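Long-range contacts in uncharacterized protein (Bacteroides vulgatus, PDB 4FMR), which is of unknown function but probably binds DNA, joining an HU/IHF-like DNA-binding domain to a C-terminal domain with an Ig-like fold: residues K130-T140 with R152-L161; V170-A178 with L206-V215. One frame throughout, in Å; residues are numbered along the deposited sequence.

Contact 1 of 2, residues K130-T140 with R152-L161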
# COMPACT_ATOMS: atom_id res chain seq x y z
N LYS B 130 2.29 31.14 -1.46
CA LYS B 130 3.18 30.49 -2.41
C LYS B 130 4.45 29.96 -1.66
O LYS B 130 5.57 30.09 -2.14
CB LYS B 130 3.54 31.42 -3.59
CG LYS B 130 2.52 31.37 -4.74
CD LYS B 130 2.53 30.00 -5.47
CE LYS B 130 1.35 29.80 -6.40
NZ LYS B 130 1.37 28.43 -7.00
N PHE B 131 4.22 29.35 -0.48
CA PHE B 131 5.23 28.73 0.38
C PHE B 131 4.57 27.57 1.09
O PHE B 131 3.88 27.74 2.10
CB PHE B 131 5.83 29.74 1.37
CG PHE B 131 6.77 29.15 2.40
CD1 PHE B 131 7.90 28.43 2.00
CD2 PHE B 131 6.58 29.38 3.75
CE1 PHE B 131 8.79 27.92 2.95
CE2 PHE B 131 7.49 28.88 4.70
CZ PHE B 131 8.59 28.16 4.29
N TYR B 132 4.77 26.37 0.52
CA TYR B 132 4.16 25.15 1.01
C TYR B 132 4.86 23.92 0.45
O TYR B 132 5.59 24.02 -0.54
CB TYR B 132 2.65 25.11 0.62
CG TYR B 132 2.40 25.14 -0.87
CD1 TYR B 132 2.46 23.97 -1.63
CD2 TYR B 132 2.10 26.33 -1.53
CE1 TYR B 132 2.26 24.00 -3.01
CE2 TYR B 132 1.89 26.37 -2.90
CZ TYR B 132 1.94 25.19 -3.64
OH TYR B 132 1.72 25.22 -5.00
N ILE B 133 4.59 22.78 1.08
CA ILE B 133 5.00 21.45 0.70
C ILE B 133 3.80 20.84 -0.04
O ILE B 133 2.75 20.65 0.58
CB ILE B 133 5.46 20.61 1.94
CG1 ILE B 133 6.66 21.28 2.68
CG2 ILE B 133 5.77 19.17 1.52
CD1 ILE B 133 6.99 20.75 4.12
N GLY B 134 3.95 20.61 -1.34
CA GLY B 134 2.91 20.07 -2.21
C GLY B 134 2.82 18.56 -2.20
O GLY B 134 1.74 17.99 -1.99
N SER B 135 3.96 17.90 -2.45
CA SER B 135 4.09 16.44 -2.47
C SER B 135 5.46 16.00 -1.97
O SER B 135 6.32 16.83 -1.67
CB SER B 135 3.83 15.91 -3.88
OG SER B 135 4.35 16.80 -4.86
N GLY B 136 5.63 14.70 -1.86
CA GLY B 136 6.84 14.07 -1.38
C GLY B 136 7.12 12.75 -2.06
O GLY B 136 6.21 12.13 -2.61
N GLN B 137 8.38 12.29 -2.01
CA GLN B 137 8.72 10.99 -2.59
C GLN B 137 9.86 10.31 -1.81
O GLN B 137 10.93 10.89 -1.61
CB GLN B 137 9.09 11.09 -4.09
CG GLN B 137 9.10 9.71 -4.76
CD GLN B 137 9.64 9.71 -6.16
OE1 GLN B 137 10.71 10.26 -6.46
NE2 GLN B 137 8.93 9.02 -7.04
N ASP B 138 9.62 9.04 -1.42
CA ASP B 138 10.60 8.22 -0.73
C ASP B 138 11.46 7.53 -1.76
O ASP B 138 10.91 6.95 -2.70
CB ASP B 138 9.91 7.20 0.19
CG ASP B 138 10.91 6.52 1.12
OD1 ASP B 138 11.57 7.23 1.88
OD2 ASP B 138 11.08 5.30 1.02
N ALA B 139 12.80 7.61 -1.61
CA ALA B 139 13.74 7.05 -2.59
C ALA B 139 13.74 5.52 -2.57
O ALA B 139 13.78 4.90 -3.63
CB ALA B 139 15.15 7.57 -2.33
N THR B 140 13.64 4.93 -1.39
CA THR B 140 13.69 3.49 -1.18
C THR B 140 12.45 2.79 -1.71
O THR B 140 12.61 1.81 -2.42
CB THR B 140 13.89 3.20 0.30
OG1 THR B 140 15.10 3.82 0.67
CG2 THR B 140 13.99 1.71 0.61
N ARG B 152 17.45 7.00 4.93
CA ARG B 152 17.39 7.03 3.47
C ARG B 152 16.88 8.39 2.98
O ARG B 152 16.50 9.24 3.79
CB ARG B 152 16.50 5.87 2.95
CG ARG B 152 17.12 4.47 3.12
CD ARG B 152 18.34 4.24 2.23
NE ARG B 152 18.94 2.91 2.39
CZ ARG B 152 18.57 1.83 1.71
NH1 ARG B 152 17.59 1.90 0.82
NH2 ARG B 152 19.17 0.67 1.93
N ASN B 153 16.91 8.62 1.67
CA ASN B 153 16.53 9.90 1.10
C ASN B 153 15.04 10.09 0.90
O ASN B 153 14.30 9.17 0.57
CB ASN B 153 17.22 10.15 -0.23
CG ASN B 153 18.70 10.41 -0.06
OD1 ASN B 153 19.13 11.43 0.51
ND2 ASN B 153 19.51 9.46 -0.48
N PHE B 154 14.62 11.33 1.06
CA PHE B 154 13.26 11.77 0.89
C PHE B 154 13.27 13.05 0.07
O PHE B 154 14.13 13.91 0.28
CB PHE B 154 12.58 11.96 2.26
CG PHE B 154 11.08 12.08 2.12
CD1 PHE B 154 10.29 10.95 1.96
CD2 PHE B 154 10.47 13.34 2.07
CE1 PHE B 154 8.91 11.07 1.77
CE2 PHE B 154 9.08 13.45 1.88
CZ PHE B 154 8.32 12.32 1.73
N THR B 155 12.32 13.17 -0.89
CA THR B 155 12.18 14.38 -1.71
C THR B 155 10.87 15.11 -1.39
O THR B 155 9.81 14.52 -1.41
CB THR B 155 12.26 14.06 -3.23
OG1 THR B 155 13.48 13.38 -3.51
CG2 THR B 155 12.21 15.31 -4.08
N LEU B 156 10.97 16.41 -1.18
CA LEU B 156 9.85 17.31 -0.95
C LEU B 156 9.65 18.21 -2.15
O LEU B 156 10.59 18.88 -2.56
CB LEU B 156 10.09 18.17 0.31
CG LEU B 156 10.18 17.43 1.62
CD1 LEU B 156 11.08 18.17 2.59
CD2 LEU B 156 8.81 17.17 2.17
N PHE B 157 8.44 18.23 -2.73
CA PHE B 157 8.12 19.11 -3.85
C PHE B 157 7.23 20.23 -3.34
O PHE B 157 6.39 20.00 -2.48
CB PHE B 157 7.46 18.33 -5.00
CG PHE B 157 8.28 17.17 -5.51
CD1 PHE B 157 9.24 17.36 -6.50
CD2 PHE B 157 8.08 15.88 -5.01
CE1 PHE B 157 9.98 16.28 -7.00
CE2 PHE B 157 8.82 14.81 -5.50
CZ PHE B 157 9.76 15.01 -6.50
N GLY B 158 7.42 21.44 -3.85
CA GLY B 158 6.58 22.54 -3.41
C GLY B 158 6.93 23.88 -4.01
O GLY B 158 7.32 23.96 -5.19
N LYS B 159 6.73 24.95 -3.21
CA LYS B 159 6.98 26.33 -3.60
C LYS B 159 7.82 27.04 -2.57
O LYS B 159 7.51 27.01 -1.38
CB LYS B 159 5.65 27.11 -3.81
CG LYS B 159 4.84 26.70 -5.04
CD LYS B 159 5.36 27.25 -6.35
CE LYS B 159 4.52 26.75 -7.50
NZ LYS B 159 4.91 27.39 -8.79
N ASN B 160 8.92 27.66 -3.07
CA ASN B 160 9.91 28.46 -2.34
C ASN B 160 10.38 27.77 -1.04
O ASN B 160 10.40 28.37 0.03
CB ASN B 160 9.33 29.85 -2.04
CG ASN B 160 9.10 30.62 -3.31
OD1 ASN B 160 10.03 30.89 -4.09
ND2 ASN B 160 7.84 30.95 -3.56
N LEU B 161 10.81 26.52 -1.19
CA LEU B 161 11.24 25.64 -0.10
C LEU B 161 12.75 25.78 0.23
O LEU B 161 13.17 25.21 1.24
CB LEU B 161 10.92 24.17 -0.44
CG LEU B 161 9.44 23.76 -0.49
CD1 LEU B 161 9.29 22.25 -0.72
CD2 LEU B 161 8.72 24.11 0.81
O HOH W 1 13.41 10.82 -2.80
O HOH W 2 14.05 6.64 1.10

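Contact 2 of 2, residues V170-A178 with L206-V215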
# COMPACT_ATOMS: atom_id res chain seq x y z
N VAL B 170 16.70 28.14 11.00
CA VAL B 170 16.58 27.78 9.58
C VAL B 170 17.01 26.31 9.38
O VAL B 170 18.00 25.87 9.96
CB VAL B 170 17.42 28.80 8.74
CG1 VAL B 170 17.82 28.28 7.38
CG2 VAL B 170 16.71 30.15 8.63
N GLY B 171 16.22 25.55 8.63
CA GLY B 171 16.46 24.14 8.39
C GLY B 171 15.22 23.27 8.41
O GLY B 171 14.08 23.76 8.41
N VAL B 172 15.45 21.95 8.37
CA VAL B 172 14.39 20.95 8.37
C VAL B 172 14.38 20.25 9.72
O VAL B 172 15.43 19.86 10.22
CB VAL B 172 14.49 19.94 7.19
CG1 VAL B 172 13.21 19.12 7.07
CG2 VAL B 172 14.78 20.67 5.87
N THR B 173 13.17 20.14 10.32
CA THR B 173 12.91 19.49 11.60
C THR B 173 11.80 18.45 11.45
O THR B 173 10.93 18.54 10.58
CB THR B 173 12.51 20.50 12.70
OG1 THR B 173 11.38 21.24 12.27
CG2 THR B 173 13.65 21.45 13.09
N LEU B 174 11.84 17.46 12.35
CA LEU B 174 10.83 16.41 12.49
C LEU B 174 10.38 16.38 13.92
O LEU B 174 11.22 16.23 14.81
CB LEU B 174 11.38 15.04 12.09
CG LEU B 174 11.88 14.93 10.66
CD1 LEU B 174 13.01 13.94 10.59
CD2 LEU B 174 10.76 14.57 9.71
N ALA B 175 9.09 16.57 14.15
CA ALA B 175 8.54 16.54 15.50
C ALA B 175 7.70 15.28 15.64
O ALA B 175 6.76 15.08 14.87
CB ALA B 175 7.72 17.80 15.79
N SER B 176 8.08 14.42 16.59
CA SER B 176 7.40 13.15 16.88
C SER B 176 5.94 13.35 17.36
O SER B 176 5.73 14.05 18.33
CB SER B 176 8.19 12.39 17.95
OG SER B 176 7.48 11.23 18.33
N ALA B 177 4.96 12.72 16.70
CA ALA B 177 3.56 12.78 17.15
C ALA B 177 3.40 12.09 18.51
O ALA B 177 2.58 12.53 19.33
CB ALA B 177 2.63 12.14 16.12
N ALA B 178 4.20 11.03 18.78
CA ALA B 178 4.14 10.29 20.05
C ALA B 178 4.66 11.09 21.23
O ALA B 178 3.99 11.13 22.26
CB ALA B 178 4.93 8.99 19.93
N LEU B 206 15.71 7.50 13.78
CA LEU B 206 14.30 7.86 13.96
C LEU B 206 13.44 6.63 14.21
O LEU B 206 13.49 5.66 13.44
CB LEU B 206 13.75 8.61 12.73
CG LEU B 206 14.29 10.01 12.45
CD1 LEU B 206 14.04 10.38 11.02
CD2 LEU B 206 13.69 11.03 13.40
N GLU B 207 12.66 6.68 15.29
CA GLU B 207 11.72 5.65 15.69
C GLU B 207 10.52 5.68 14.75
O GLU B 207 10.13 6.77 14.31
CB GLU B 207 11.31 5.89 17.16
CG GLU B 207 10.19 5.02 17.74
CD GLU B 207 10.30 3.50 17.72
OE1 GLU B 207 11.39 2.96 17.41
OE2 GLU B 207 9.27 2.85 17.99
N ASP B 208 9.96 4.49 14.40
CA ASP B 208 8.77 4.37 13.55
C ASP B 208 7.62 5.24 14.06
O ASP B 208 7.41 5.35 15.28
CB ASP B 208 8.26 2.91 13.44
CG ASP B 208 9.29 1.89 13.02
OD1 ASP B 208 10.17 1.57 13.83
OD2 ASP B 208 9.13 1.31 11.92
N GLY B 209 6.88 5.81 13.14
CA GLY B 209 5.73 6.61 13.50
C GLY B 209 5.57 7.87 12.71
O GLY B 209 6.40 8.20 11.85
N GLU B 210 4.47 8.55 12.99
CA GLU B 210 4.13 9.80 12.39
C GLU B 210 4.96 10.94 13.03
O GLU B 210 5.30 10.91 14.22
CB GLU B 210 2.62 10.06 12.52
CG GLU B 210 2.08 10.94 11.38
CD GLU B 210 1.81 10.30 10.04
OE1 GLU B 210 1.77 9.05 9.95
OE2 GLU B 210 1.59 11.05 9.06
N TYR B 211 5.35 11.90 12.19
CA TYR B 211 6.09 13.11 12.53
C TYR B 211 5.52 14.29 11.79
O TYR B 211 4.94 14.11 10.70
CB TYR B 211 7.60 13.00 12.19
CG TYR B 211 8.40 12.01 13.01
CD1 TYR B 211 8.28 10.63 12.79
CD2 TYR B 211 9.33 12.44 13.95
CE1 TYR B 211 9.00 9.71 13.56
CE2 TYR B 211 10.08 11.53 14.70
CZ TYR B 211 9.90 10.17 14.50
OH TYR B 211 10.63 9.27 15.22
N MSE B 212 5.70 15.49 12.34
CA MSE B 212 5.39 16.72 11.65
C MSE B 212 6.71 17.22 11.08
O MSE B 212 7.65 17.45 11.85
CB MSE B 212 4.68 17.75 12.55
CG MSE B 212 4.22 19.02 11.77
SE MSE B 212 2.95 18.59 10.32
CE MSE B 212 1.54 17.67 11.29
N LEU B 213 6.84 17.24 9.74
CA LEU B 213 8.02 17.73 9.04
C LEU B 213 7.84 19.25 8.79
O LEU B 213 6.82 19.67 8.24
CB LEU B 213 8.29 16.96 7.73
CG LEU B 213 9.61 17.32 7.00
CD1 LEU B 213 10.19 16.11 6.26
CD2 LEU B 213 9.43 18.47 6.01
N THR B 214 8.83 20.04 9.18
CA THR B 214 8.78 21.49 9.01
C THR B 214 10.03 22.00 8.30
O THR B 214 11.13 21.56 8.60
CB THR B 214 8.58 22.17 10.38
OG1 THR B 214 7.37 21.65 10.95
CG2 THR B 214 8.52 23.71 10.31
N VAL B 215 9.81 22.90 7.32
CA VAL B 215 10.82 23.62 6.55
C VAL B 215 10.79 25.05 7.06
O VAL B 215 9.77 25.72 6.90
CB VAL B 215 10.60 23.54 5.00
CG1 VAL B 215 11.54 24.51 4.26
CG2 VAL B 215 10.77 22.12 4.47
O HOH W 3 9.03 9.15 17.74
O HOH W 4 5.49 9.21 16.23

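Contact 1 of 2, residues K130-T140 with R152-L161
I133 CG2 packs on L156 CD2 at 3.7 Å, and I133 CG1 on L161 CD2, at the apolar centre of an antiparallel strand pair in the Ig-like domain. This face looks onto the second sheet, where both I133 and L156 touch L213. Farther along, the F154 ring lies against the opposite backbone, with Q137 O over one face toward the rim, 3.6 Å from F154 CD1; CG set anti to the backbone N (chi1 -166°) swings the ring across the strand. A classic beta bulge interrupts the pairing: G134 N and S135 N both donate to F157 O, the first at 2.8 Å, and two grips on one carbonyl accommodate the extra residue. The other face is more polar. There K159 runs alongside Y132, its CB over the tyrosine ring, 4.3 Å from the centroid in a CH-pi contact. The K130 side chain is poorly ordered; D12 is a long, weak ion-pair partner of both lysines. N160 ND2 donates to K130 O at 2.8 Å, nearly straight at 163°. At the polar end of the pair, on the F154 side, D138 OD2 is held by T149, while one water accepts from T140 N and donates to D138 OD1 and, at 2.6 Å, to N153 O.

Contact 2 of 2, residues V170-A178 with L206-V215
L174 and L213 illustrate how an antiparallel strand pair of an Ig-like sandwich separates its two faces. On the packed side, L174 sends its branches to different partners: CD2 meets L213 CD1 at 3.8 Å, while CD1 meets L206 CD1 at 3.7 Å, the two leucines crossing at about a right angle. V172 CG1 extends the apolar row to L213 CD2. The Y211 ring adjoins this row, its CD2 3.8 Å from L174 CB and its CE2 near S176 CB; with CG anti to the carbonyl carbon (chi1 -68°), the ring is carried across the neighbouring strand. Strand 231-240 adds I237 and I239 against the tyrosine.

The reverse face is looser. T173 and T214 stand side by side, T173 OG1 lying 3.5 Å from T214 CB, and T214 OG1 bonds to S234. A175 CB and M212 CB touch loosely, and the bent chain of the exposed selenomethionine M212 carries its end away. Paired backbone bonds join T173 with T214 and A175 with M212, and A177 N to E210 O continues the pattern at 3.1 Å. The E210 carboxylate bonds to T236 and forms a salt bridge with R81 of the second subunit. At the solvent end, on the L174 side, Y211 OH donates to a lone pair of E207 O at 2.7 Å, and a water bridges this hydroxyl to S176 OG, 2.7 Å from that water.

Overall arrangement
Followed from the N terminus, the chain passes the helices 35-45, 51-70 and 110-117 and the strand 119-126 before contact 1, which pairs 132-138 with 153-159 and closes a short loop containing strand 147-149. Contact 2 opens only afterwards, so the two lie in series, neither nested nor crossing. Its closure, between 171-176 and 209-217, encloses a longer excursion through 182-184, 190-193 and 197-201. Strands 190-193 and 197-201 return to the sheet of contact 1, whereas 182-184 stays beside contact 2. The contacts thus belong to the two facing sheets of the Ig-like domain, their centres about 14 Å apart, and meet where L213 CD2 lies 3.8 Å from L156 CD1.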